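Local coordinates for protein insecticidal Delta-Endotoxin Cry8Ea1 (PDB 3EB7) that is toxic to soil-dwelling larvae of the beetle Holotrichia parallela, probably by forming pores in the gut membrane as related Cry toxins do, at residues L298-G303 / F421-D426; Q309-S314 / V453-D458; G349-Y354 / E386-Q391; N441-D446 / L489-P494. All blocks are in the same frame, centred on the assembly; numbering follows the deposited sequence.

Contact 1: residues L298-G303 / F421-D426. With SO4 (sulfate ion), chain E.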
# COMPACT_ATOMS: atom_id res chain seq x y z
N LEU A 298 0.28 26.76 -26.61
CA LEU A 298 0.35 25.57 -25.79
C LEU A 298 0.19 24.31 -26.65
O LEU A 298 -0.88 24.08 -27.27
CB LEU A 298 -0.71 25.63 -24.66
CG LEU A 298 -0.89 24.50 -23.64
CD1 LEU A 298 0.38 24.26 -22.78
CD2 LEU A 298 -2.18 24.73 -22.76
N LYS A 299 1.24 23.50 -26.70
CA LYS A 299 1.10 22.16 -27.26
C LYS A 299 0.97 21.18 -26.11
O LYS A 299 1.87 21.05 -25.26
CB LYS A 299 2.29 21.79 -28.11
CG LYS A 299 2.36 22.45 -29.42
CD LYS A 299 3.76 22.18 -29.96
CE LYS A 299 3.81 22.30 -31.43
NZ LYS A 299 5.25 22.54 -31.79
N LYS A 300 -0.17 20.48 -26.07
CA LYS A 300 -0.56 19.77 -24.87
C LYS A 300 -1.09 18.37 -25.16
O LYS A 300 -1.48 18.07 -26.26
CB LYS A 300 -1.58 20.60 -24.07
CG LYS A 300 -2.84 20.95 -24.82
CD LYS A 300 -3.89 21.55 -23.85
CE LYS A 300 -4.98 22.40 -24.56
NZ LYS A 300 -5.86 21.52 -25.34
N TRP A 301 -1.08 17.54 -24.13
CA TRP A 301 -1.57 16.17 -24.14
C TRP A 301 -3.11 16.25 -24.21
O TRP A 301 -3.78 16.68 -23.21
CB TRP A 301 -1.11 15.56 -22.81
CG TRP A 301 -1.44 14.09 -22.49
CD1 TRP A 301 -2.60 13.39 -22.80
CD2 TRP A 301 -0.61 13.19 -21.74
NE1 TRP A 301 -2.51 12.09 -22.30
CE2 TRP A 301 -1.31 11.95 -21.63
CE3 TRP A 301 0.65 13.30 -21.14
CZ2 TRP A 301 -0.77 10.84 -20.98
CZ3 TRP A 301 1.19 12.19 -20.50
CH2 TRP A 301 0.47 10.97 -20.42
N ILE A 302 -3.65 15.90 -25.38
CA ILE A 302 -5.11 15.88 -25.61
C ILE A 302 -5.74 14.46 -25.65
O ILE A 302 -6.96 14.34 -25.75
CB ILE A 302 -5.55 16.64 -26.91
CG1 ILE A 302 -4.96 15.98 -28.17
CG2 ILE A 302 -5.22 18.10 -26.82
CD1 ILE A 302 -5.52 16.54 -29.52
N GLY A 303 -4.93 13.42 -25.58
CA GLY A 303 -5.41 12.04 -25.56
C GLY A 303 -4.23 11.11 -25.51
O GLY A 303 -3.09 11.53 -25.74
N PHE A 421 -7.67 10.03 -17.86
CA PHE A 421 -7.69 11.34 -18.48
C PHE A 421 -9.12 11.84 -18.59
O PHE A 421 -10.04 11.03 -18.72
CB PHE A 421 -7.00 11.21 -19.86
CG PHE A 421 -6.78 12.50 -20.61
CD1 PHE A 421 -5.68 13.31 -20.35
CD2 PHE A 421 -7.62 12.86 -21.65
CE1 PHE A 421 -5.48 14.52 -21.06
CE2 PHE A 421 -7.42 14.05 -22.38
CZ PHE A 421 -6.35 14.87 -22.08
N ILE A 422 -9.31 13.16 -18.48
CA ILE A 422 -10.54 13.82 -18.92
C ILE A 422 -10.14 14.93 -19.89
O ILE A 422 -9.00 15.39 -19.87
CB ILE A 422 -11.36 14.46 -17.74
CG1 ILE A 422 -10.56 15.55 -17.03
CG2 ILE A 422 -11.80 13.40 -16.76
CD1 ILE A 422 -11.27 16.27 -15.89
N ARG A 423 -11.10 15.36 -20.71
CA ARG A 423 -10.98 16.46 -21.68
C ARG A 423 -11.68 17.71 -21.15
O ARG A 423 -12.62 17.59 -20.37
CB ARG A 423 -11.66 16.09 -23.00
CG ARG A 423 -10.73 15.52 -24.09
CD ARG A 423 -9.80 16.60 -24.58
NE ARG A 423 -9.83 16.73 -26.02
CZ ARG A 423 -9.32 17.74 -26.72
NH1 ARG A 423 -8.70 18.78 -26.13
NH2 ARG A 423 -9.45 17.69 -28.03
N ASN A 424 -11.25 18.89 -21.63
CA ASN A 424 -11.88 20.19 -21.30
C ASN A 424 -12.40 20.28 -19.89
O ASN A 424 -13.62 20.21 -19.70
CB ASN A 424 -13.08 20.51 -22.21
CG ASN A 424 -12.84 20.18 -23.65
OD1 ASN A 424 -13.79 19.80 -24.35
ND2 ASN A 424 -11.59 20.32 -24.11
N PRO A 425 -11.49 20.46 -18.91
CA PRO A 425 -10.04 20.66 -19.12
C PRO A 425 -9.25 19.34 -19.37
O PRO A 425 -9.66 18.28 -18.90
CB PRO A 425 -9.61 21.32 -17.82
CG PRO A 425 -10.54 20.74 -16.80
CD PRO A 425 -11.85 20.48 -17.49
N ASP A 426 -8.16 19.41 -20.14
CA ASP A 426 -7.36 18.23 -20.53
C ASP A 426 -6.43 17.88 -19.38
O ASP A 426 -5.35 18.51 -19.21
CB ASP A 426 -6.58 18.49 -21.81
CG ASP A 426 -7.49 18.89 -23.00
OD1 ASP A 426 -8.67 18.45 -23.03
OD2 ASP A 426 -7.03 19.63 -23.90
S SO4 E . 4.91 24.53 -34.74
O1 SO4 E . 4.88 25.52 -35.81
O2 SO4 E . 5.57 23.31 -35.21
O3 SO4 E . 5.64 25.16 -33.62
O4 SO4 E . 3.56 24.16 -34.28
O HOH W 1 -3.29 17.66 -20.85
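A buried carboxylate shared by two basic side chains sets this contact apart: D426 takes K300 from the facing segment and R423 from its own. K300 NZ reaches D426 OD2 at 2.6 Å, a short salt bridge arriving nearly in line with the C-O bond, and the two side chains cross at about a right angle. The lysine gets there because CG sits between the backbone N and the carbonyl carbon (chi1 58°) and the chain bends once more at its last torsion. R423 NH1 meets the same OD2 at 2.9 Å, though with a weak, bent hydrogen bond. K300 NZ and R423 NH1, 4.0 Å apart, converge on the same carboxylate, which probably balances both charges. R423 NH2 is held separately by T322.

The guanidinium lies flat against I302, whose CB sits 3.8 Å above its plane, over the centre. On the far side of the strand from K300, the rings of W301 and F421 are nearly parallel, 18° apart, but slid so far that they barely overlap; W301 CD1 to F421 CE1 is 3.5 Å. The carbonyl oxygen of W301 faces the phenyl edge near its plane, with F421 CZ 3.3 Å away. Water 1 donates to that same oxygen and to D426 O, while W301 NE1 bonds H304. I302 and G303 both face Y286 in a classic beta bulge. Here strand 296-310 of one antiparallel sheet meets the end of strand 414-422 of another, the sheet-to-sheet packing of the beta-prism domain of three-domain Cry toxins.

Contact 2: residues Q309-S314 / V453-D458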
# COMPACT_ATOMS: atom_id res chain seq x y z
N GLN A 309 -0.41 -5.01 -18.86
CA GLN A 309 -0.31 -6.44 -18.85
C GLN A 309 -0.19 -6.97 -17.43
O GLN A 309 0.75 -6.60 -16.74
CB GLN A 309 0.96 -6.83 -19.62
CG GLN A 309 0.90 -8.22 -20.08
CD GLN A 309 2.23 -8.74 -20.57
OE1 GLN A 309 2.38 -9.93 -20.79
NE2 GLN A 309 3.17 -7.85 -20.76
N PRO A 310 -1.10 -7.89 -17.03
CA PRO A 310 -0.96 -8.74 -15.82
C PRO A 310 0.29 -9.63 -15.95
O PRO A 310 0.74 -9.92 -17.08
CB PRO A 310 -2.22 -9.64 -15.84
CG PRO A 310 -3.15 -9.05 -16.80
CD PRO A 310 -2.32 -8.24 -17.79
N ILE A 311 0.82 -10.12 -14.83
CA ILE A 311 2.02 -10.96 -14.89
C ILE A 311 1.78 -12.22 -15.75
O ILE A 311 1.01 -13.12 -15.39
CB ILE A 311 2.59 -11.29 -13.50
CG1 ILE A 311 3.00 -10.01 -12.75
CG2 ILE A 311 3.81 -12.21 -13.60
CD1 ILE A 311 3.19 -10.21 -11.25
N GLY A 312 2.45 -12.27 -16.89
CA GLY A 312 2.34 -13.42 -17.77
C GLY A 312 1.00 -13.48 -18.48
O GLY A 312 0.64 -14.54 -18.94
N GLY A 313 0.24 -12.37 -18.55
CA GLY A 313 -1.01 -12.39 -19.25
C GLY A 313 -1.02 -11.67 -20.59
O GLY A 313 0.03 -11.31 -21.15
N SER A 314 -2.23 -11.46 -21.11
CA SER A 314 -2.42 -10.74 -22.38
C SER A 314 -2.25 -9.24 -22.16
O SER A 314 -2.54 -8.74 -21.08
CB SER A 314 -3.84 -10.98 -22.89
OG SER A 314 -4.03 -12.34 -23.15
N VAL A 453 -3.79 -13.25 -4.83
CA VAL A 453 -4.30 -13.91 -6.04
C VAL A 453 -4.66 -12.94 -7.19
O VAL A 453 -4.82 -13.35 -8.35
CB VAL A 453 -5.47 -14.89 -5.74
CG1 VAL A 453 -4.98 -16.06 -4.88
CG2 VAL A 453 -6.66 -14.12 -5.06
N VAL A 454 -4.74 -11.65 -6.85
CA VAL A 454 -4.97 -10.59 -7.82
C VAL A 454 -3.76 -10.46 -8.79
O VAL A 454 -3.86 -9.83 -9.84
CB VAL A 454 -5.41 -9.26 -7.11
CG1 VAL A 454 -4.25 -8.56 -6.35
CG2 VAL A 454 -6.12 -8.32 -8.08
N LYS A 455 -2.66 -11.13 -8.46
CA LYS A 455 -1.48 -11.19 -9.34
C LYS A 455 -1.53 -12.35 -10.34
O LYS A 455 -0.49 -12.84 -10.78
CB LYS A 455 -0.18 -11.28 -8.51
CG LYS A 455 -0.04 -10.20 -7.42
CD LYS A 455 1.41 -10.27 -6.93
CE LYS A 455 2.33 -9.34 -7.75
NZ LYS A 455 3.76 -9.75 -7.73
N ALA A 456 -2.74 -12.83 -10.65
CA ALA A 456 -2.93 -13.85 -11.71
C ALA A 456 -2.78 -13.27 -13.09
O ALA A 456 -2.99 -12.06 -13.32
CB ALA A 456 -4.26 -14.50 -11.57
N SER A 457 -2.44 -14.14 -14.05
CA SER A 457 -2.22 -13.73 -15.43
C SER A 457 -3.53 -13.48 -16.15
O SER A 457 -3.53 -12.91 -17.25
CB SER A 457 -1.44 -14.81 -16.18
OG SER A 457 -2.19 -16.03 -16.30
N ASP A 458 -4.64 -13.93 -15.57
CA ASP A 458 -5.97 -13.85 -16.22
C ASP A 458 -7.07 -14.40 -15.26
O ASP A 458 -6.79 -14.76 -14.11
CB ASP A 458 -6.00 -14.74 -17.47
CG ASP A 458 -5.89 -16.25 -17.13
OD1 ASP A 458 -5.72 -17.06 -18.06
OD2 ASP A 458 -5.99 -16.64 -15.94
O HOH W 2 0.45 -14.42 -12.90
O HOH W 3 -0.74 -9.98 -12.60
O HOH W 4 -4.57 -11.91 -19.51
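I311 lays its terminal methyl against both the ammonium nitrogen and the last methylene of K455, CD1 being 3.6 Å from NZ and nearly as close to CE, the two side chains crossing at a slant. The ammonium itself is satisfied elsewhere, by a salt bridge to D438 and hydrogen bonds to N441 and Q237, and a bend at chi3 (90°) helps turn it that way.

I311 also starts the corner of a type II beta turn from P310 to G313, closed by G313 N bonding P310 O at 2.9 Å, with G312 at positive phi. This turn presses on S457. S457 CB fits against two successive carbonyl oxygens, 3.1 Å from I311 O and 3.5 Å from G312 O. Its hydroxyl is directed to V486 O in the C-terminal domain, OG standing between backbone N and carbonyl carbon (chi1 65°). G313 CA offers a hydrogen to S457 O at 3.3 Å, and P310 CB rests 3.6 Å from A456 O.

Three waters join the backbones. Water 2 donates to both I311 O and K455 O. Water 3 accepts from I311 N and donates to A456 O, and water 4 links S314 N to S457 O in the same sense. Segment 309-314 leaves strand 296-310 of the prism domain, and 453-458 is a loop of the C-terminal domain. With no assured direct hydrogen bond between them, the segments rely on bridging water, carbon-to-oxygen contacts and one methyl laid against the end of a lysine, so backbone polar atoms here are probably satisfied through water rather than by each other.

Contact 3: residues G349-Y354 / E386-Q391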
# COMPACT_ATOMS: atom_id res chain seq x y z
N GLY A 349 0.19 23.15 -17.71
CA GLY A 349 0.24 24.43 -18.41
C GLY A 349 -1.11 25.10 -18.43
O GLY A 349 -2.17 24.43 -18.34
N VAL A 350 -1.08 26.43 -18.52
CA VAL A 350 -2.26 27.28 -18.77
C VAL A 350 -1.89 28.29 -19.85
O VAL A 350 -0.87 29.00 -19.71
CB VAL A 350 -2.73 28.15 -17.54
CG1 VAL A 350 -4.12 28.76 -17.84
CG2 VAL A 350 -2.78 27.35 -16.28
N LEU A 351 -2.68 28.34 -20.90
CA LEU A 351 -2.55 29.39 -21.90
C LEU A 351 -3.64 30.45 -21.64
O LEU A 351 -4.84 30.14 -21.75
CB LEU A 351 -2.62 28.84 -23.34
CG LEU A 351 -2.51 29.86 -24.50
CD1 LEU A 351 -1.07 30.37 -24.68
CD2 LEU A 351 -3.03 29.31 -25.81
N PHE A 352 -3.22 31.68 -21.34
CA PHE A 352 -4.17 32.81 -21.13
C PHE A 352 -4.51 33.55 -22.43
O PHE A 352 -3.63 34.11 -23.10
CB PHE A 352 -3.64 33.79 -20.07
CG PHE A 352 -3.34 33.14 -18.73
CD1 PHE A 352 -2.04 32.79 -18.39
CD2 PHE A 352 -4.34 32.90 -17.82
CE1 PHE A 352 -1.76 32.26 -17.14
CE2 PHE A 352 -4.07 32.34 -16.57
CZ PHE A 352 -2.79 32.01 -16.23
N ALA A 353 -5.78 33.50 -22.80
CA ALA A 353 -6.29 34.15 -23.99
C ALA A 353 -7.24 35.29 -23.53
O ALA A 353 -7.54 35.39 -22.34
CB ALA A 353 -7.03 33.13 -24.84
N TYR A 354 -7.67 36.15 -24.45
CA TYR A 354 -8.40 37.39 -24.06
C TYR A 354 -9.59 37.13 -23.17
O TYR A 354 -9.79 37.85 -22.18
CB TYR A 354 -8.84 38.18 -25.29
CG TYR A 354 -7.71 38.85 -26.03
CD1 TYR A 354 -7.59 38.72 -27.43
CD2 TYR A 354 -6.73 39.62 -25.35
CE1 TYR A 354 -6.54 39.33 -28.14
CE2 TYR A 354 -5.65 40.25 -26.05
CZ TYR A 354 -5.57 40.10 -27.45
OH TYR A 354 -4.54 40.72 -28.17
N GLU A 386 5.22 27.95 -25.37
CA GLU A 386 5.83 29.27 -25.21
C GLU A 386 4.79 30.27 -24.66
O GLU A 386 3.61 30.21 -25.02
CB GLU A 386 6.38 29.75 -26.56
CG GLU A 386 7.85 30.22 -26.53
CD GLU A 386 8.89 29.17 -26.06
OE1 GLU A 386 9.46 28.45 -26.91
OE2 GLU A 386 9.19 29.11 -24.84
N GLY A 387 5.25 31.15 -23.77
CA GLY A 387 4.40 32.19 -23.17
C GLY A 387 3.26 31.69 -22.29
O GLY A 387 2.23 32.35 -22.20
N ILE A 388 3.43 30.54 -21.65
CA ILE A 388 2.36 29.96 -20.87
C ILE A 388 2.60 30.09 -19.35
O ILE A 388 3.75 30.23 -18.91
CB ILE A 388 2.18 28.48 -21.21
CG1 ILE A 388 3.55 27.77 -21.17
CG2 ILE A 388 1.50 28.31 -22.55
CD1 ILE A 388 3.51 26.40 -20.57
N GLY A 389 1.51 30.06 -18.57
CA GLY A 389 1.61 29.69 -17.15
C GLY A 389 1.90 28.20 -17.00
O GLY A 389 1.46 27.38 -17.81
N ALA A 390 2.65 27.83 -15.98
CA ALA A 390 2.98 26.43 -15.77
C ALA A 390 3.14 26.16 -14.27
O ALA A 390 3.58 27.05 -13.52
CB ALA A 390 4.29 26.07 -16.53
N GLN A 391 2.81 24.93 -13.86
CA GLN A 391 3.13 24.39 -12.53
C GLN A 391 3.87 23.07 -12.66
O GLN A 391 3.44 22.21 -13.40
CB GLN A 391 1.86 24.10 -11.79
CG GLN A 391 1.63 25.03 -10.68
CD GLN A 391 0.16 25.17 -10.40
OE1 GLN A 391 -0.54 24.18 -10.11
NE2 GLN A 391 -0.33 26.41 -10.49
O HOH W 5 -0.44 32.74 -21.68
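G389 O is gripped twice by the neighbouring strand: V350 N donates to it at 2.8 Å and 163°, while G349 CA approaches at 3.2 Å in a CA-H...O contact. The amide comes from above the carbonyl plane, 40° out of it, rather than onto a lone pair. In return G389 N bonds V350 O, also at 2.8 Å but weakly, since the angle closes to 129°. V350 and G389 thus make an antiparallel hydrogen-bonded pair, followed by the non-hydrogen-bonded pair of G349 and A390, whose CA atoms are only 4.3 Å apart.

Beyond G389 the backbones separate. I388 CB still touches V350 O, at 3.4 Å, but by G387, where phi is positive, a water fills in: water 5 accepts from F352 N and donates to G387 O. Side chains close the contact on both faces. L351 and I388 meet at about a right angle, L351 CD1 to I388 CG2 at 3.9 Å; the leucine extends toward it with CG anti to the backbone N. On the opposite face the phenyl ring of F352 folds back over its own strand, V350 CG1 lying above one ring face toward the rim, and CE1 comes obliquely to 4.2 Å from G389 N.

Strand 389-394 is one edge strand of a four-stranded antiparallel sheet and pairs here with strand 340-352, which is flanked on its other side by strand 357-369. The side chains of L351 and, just before the edge strand, I388 both touch L298 of strand 296-310, and L351 also touches S290 and F292 of strand 278-292.

Contact 4: residues N441-D446 / L489-P494. With SO4 (sulfate ion), chain D.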
# COMPACT_ATOMS: atom_id res chain seq x y z
N ASN A 441 6.44 -12.72 -9.63
CA ASN A 441 5.92 -13.72 -8.68
C ASN A 441 6.98 -14.78 -8.28
O ASN A 441 6.80 -16.00 -8.48
CB ASN A 441 4.65 -14.39 -9.22
CG ASN A 441 3.49 -13.44 -9.33
OD1 ASN A 441 3.32 -12.55 -8.49
ND2 ASN A 441 2.67 -13.62 -10.37
N THR A 442 8.08 -14.30 -7.72
CA THR A 442 9.19 -15.13 -7.30
C THR A 442 8.79 -15.91 -6.07
O THR A 442 8.17 -15.36 -5.17
CB THR A 442 10.44 -14.27 -6.98
OG1 THR A 442 10.84 -13.58 -8.17
CG2 THR A 442 11.64 -15.10 -6.49
N VAL A 443 9.15 -17.19 -6.05
CA VAL A 443 8.96 -18.08 -4.89
C VAL A 443 10.34 -18.38 -4.32
O VAL A 443 11.21 -18.92 -5.04
CB VAL A 443 8.20 -19.39 -5.30
CG1 VAL A 443 7.93 -20.31 -4.10
CG2 VAL A 443 6.88 -19.05 -5.95
N TYR A 444 10.52 -18.02 -3.05
CA TYR A 444 11.77 -18.23 -2.30
C TYR A 444 11.84 -19.57 -1.59
O TYR A 444 10.84 -20.02 -1.03
CB TYR A 444 12.00 -17.09 -1.29
CG TYR A 444 11.99 -15.74 -1.97
CD1 TYR A 444 10.80 -15.02 -2.10
CD2 TYR A 444 13.16 -15.21 -2.54
CE1 TYR A 444 10.77 -13.79 -2.76
CE2 TYR A 444 13.14 -13.99 -3.19
CZ TYR A 444 11.94 -13.29 -3.30
OH TYR A 444 11.91 -12.08 -3.95
N SER A 445 13.01 -20.20 -1.61
CA SER A 445 13.21 -21.49 -0.96
C SER A 445 13.30 -21.33 0.53
O SER A 445 13.09 -22.27 1.27
CB SER A 445 14.52 -22.13 -1.40
OG SER A 445 14.60 -22.18 -2.79
N ASP A 446 13.68 -20.14 0.97
CA ASP A 446 14.06 -19.93 2.35
C ASP A 446 13.21 -18.89 3.08
O ASP A 446 13.54 -18.46 4.18
CB ASP A 446 15.58 -19.68 2.44
CG ASP A 446 16.04 -18.35 1.79
OD1 ASP A 446 15.39 -17.79 0.85
OD2 ASP A 446 17.11 -17.86 2.23
N LEU A 489 4.43 -18.15 -12.06
CA LEU A 489 5.45 -18.07 -11.01
C LEU A 489 6.90 -18.31 -11.48
O LEU A 489 7.15 -19.05 -12.44
CB LEU A 489 5.14 -19.08 -9.91
CG LEU A 489 3.75 -19.23 -9.27
CD1 LEU A 489 3.77 -20.53 -8.46
CD2 LEU A 489 3.44 -18.00 -8.39
N ASN A 490 7.85 -17.68 -10.79
CA ASN A 490 9.25 -17.95 -11.01
C ASN A 490 9.84 -18.59 -9.78
O ASN A 490 9.92 -17.94 -8.72
CB ASN A 490 10.01 -16.69 -11.49
CG ASN A 490 9.71 -16.36 -12.96
OD1 ASN A 490 10.28 -16.99 -13.88
ND2 ASN A 490 8.78 -15.41 -13.20
N ILE A 491 10.20 -19.88 -9.90
CA ILE A 491 10.62 -20.66 -8.71
C ILE A 491 12.16 -20.57 -8.58
O ILE A 491 12.91 -20.96 -9.50
CB ILE A 491 10.12 -22.17 -8.72
CG1 ILE A 491 8.64 -22.36 -9.19
CG2 ILE A 491 10.39 -22.87 -7.38
CD1 ILE A 491 7.57 -21.59 -8.44
N ASN A 492 12.62 -20.04 -7.45
CA ASN A 492 14.05 -20.04 -7.13
C ASN A 492 14.57 -21.44 -6.75
O ASN A 492 13.81 -22.33 -6.33
CB ASN A 492 14.36 -19.06 -6.01
CG ASN A 492 14.37 -17.60 -6.47
OD1 ASN A 492 14.23 -17.28 -7.64
ND2 ASN A 492 14.55 -16.71 -5.51
N SER A 493 15.86 -21.65 -6.90
CA SER A 493 16.37 -22.99 -6.72
C SER A 493 16.37 -23.35 -5.20
O SER A 493 16.38 -22.44 -4.34
CB SER A 493 17.75 -23.12 -7.36
OG SER A 493 18.74 -22.91 -6.39
N PRO A 494 16.36 -24.66 -4.86
CA PRO A 494 16.36 -25.86 -5.68
C PRO A 494 14.93 -26.34 -5.95
O PRO A 494 14.09 -26.27 -5.07
CB PRO A 494 17.09 -26.85 -4.78
CG PRO A 494 16.59 -26.48 -3.40
CD PRO A 494 16.40 -24.99 -3.42
S SO4 D . 18.11 -19.49 -8.69
O1 SO4 D . 18.40 -18.17 -9.24
O2 SO4 D . 17.05 -20.12 -9.48
O3 SO4 D . 19.32 -20.32 -8.77
O4 SO4 D . 17.70 -19.31 -7.29
O HOH W 6 12.60 -15.06 -9.73
O HOH W 7 15.37 -18.24 -2.66
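Backbone hydrogen bonds carry the contact in parallel register, T442 beside N490 and V443 beside I491. N490 is held from both ends: its N bonds N441 O at 3.0 Å from well above that carbonyl's plane, and its O accepts from V443 N at 2.9 Å. N492 N then reaches V443 O at 3.0 Å, coming almost head-on to the carbonyl. T442 CA adds a CA-H...O contact to N490 O.

Apolar contacts gather on the face of V443 and I491, which lie side by side, V443 CG2 3.6 Å from I491 CD1. L489 CD2 packs against N441 CB at 3.9 Å.

On the other face the amide of N492 lies alongside Y444 and crosses T442 at a slant. N492 ND2 stands 3.5 Å from T442 CG2, and the amide plane is nearly perpendicular (87°) to the tyrosine ring; T442 CG2 sits above one face of that ring. N490 ND2 bonds T440 O. S445 OG is modelled implausibly close to S493 O, so that bond's length is doubtful.

One sulfate, probably from the crystallisation liquor, accepts from S493 N through O4 at 3.0 Å. Strand 442-443 edges the sheet of strand 482-491 chiefly by its three main-chain bonds, with aliphatic side chains on the V443/I491 face and a mixed surface of methyl, amide and ring on the T442 face.

In the fold
Following the chain, strand 296-310 opens contact 1 and, farther along, contact 2, whose centres are 31 Å apart. Contact 3 opens and closes next, a short loop of prism strands lying wholly within the span of contacts 1 and 2. Contact 1 then closes, crossing contact 2, which is still open. Contact 4 starts at 441-446, contact 2 closes at 453-458, and contact 4 closes last at 489-494, so these two also cross. Contacts 1 and 3 touch through L298 and tie together the sheets of the beta prism. Contact 2 joins that domain to the C-terminal one and meets contact 4, which pairs an edge strand within the C-terminal sheet, at N441.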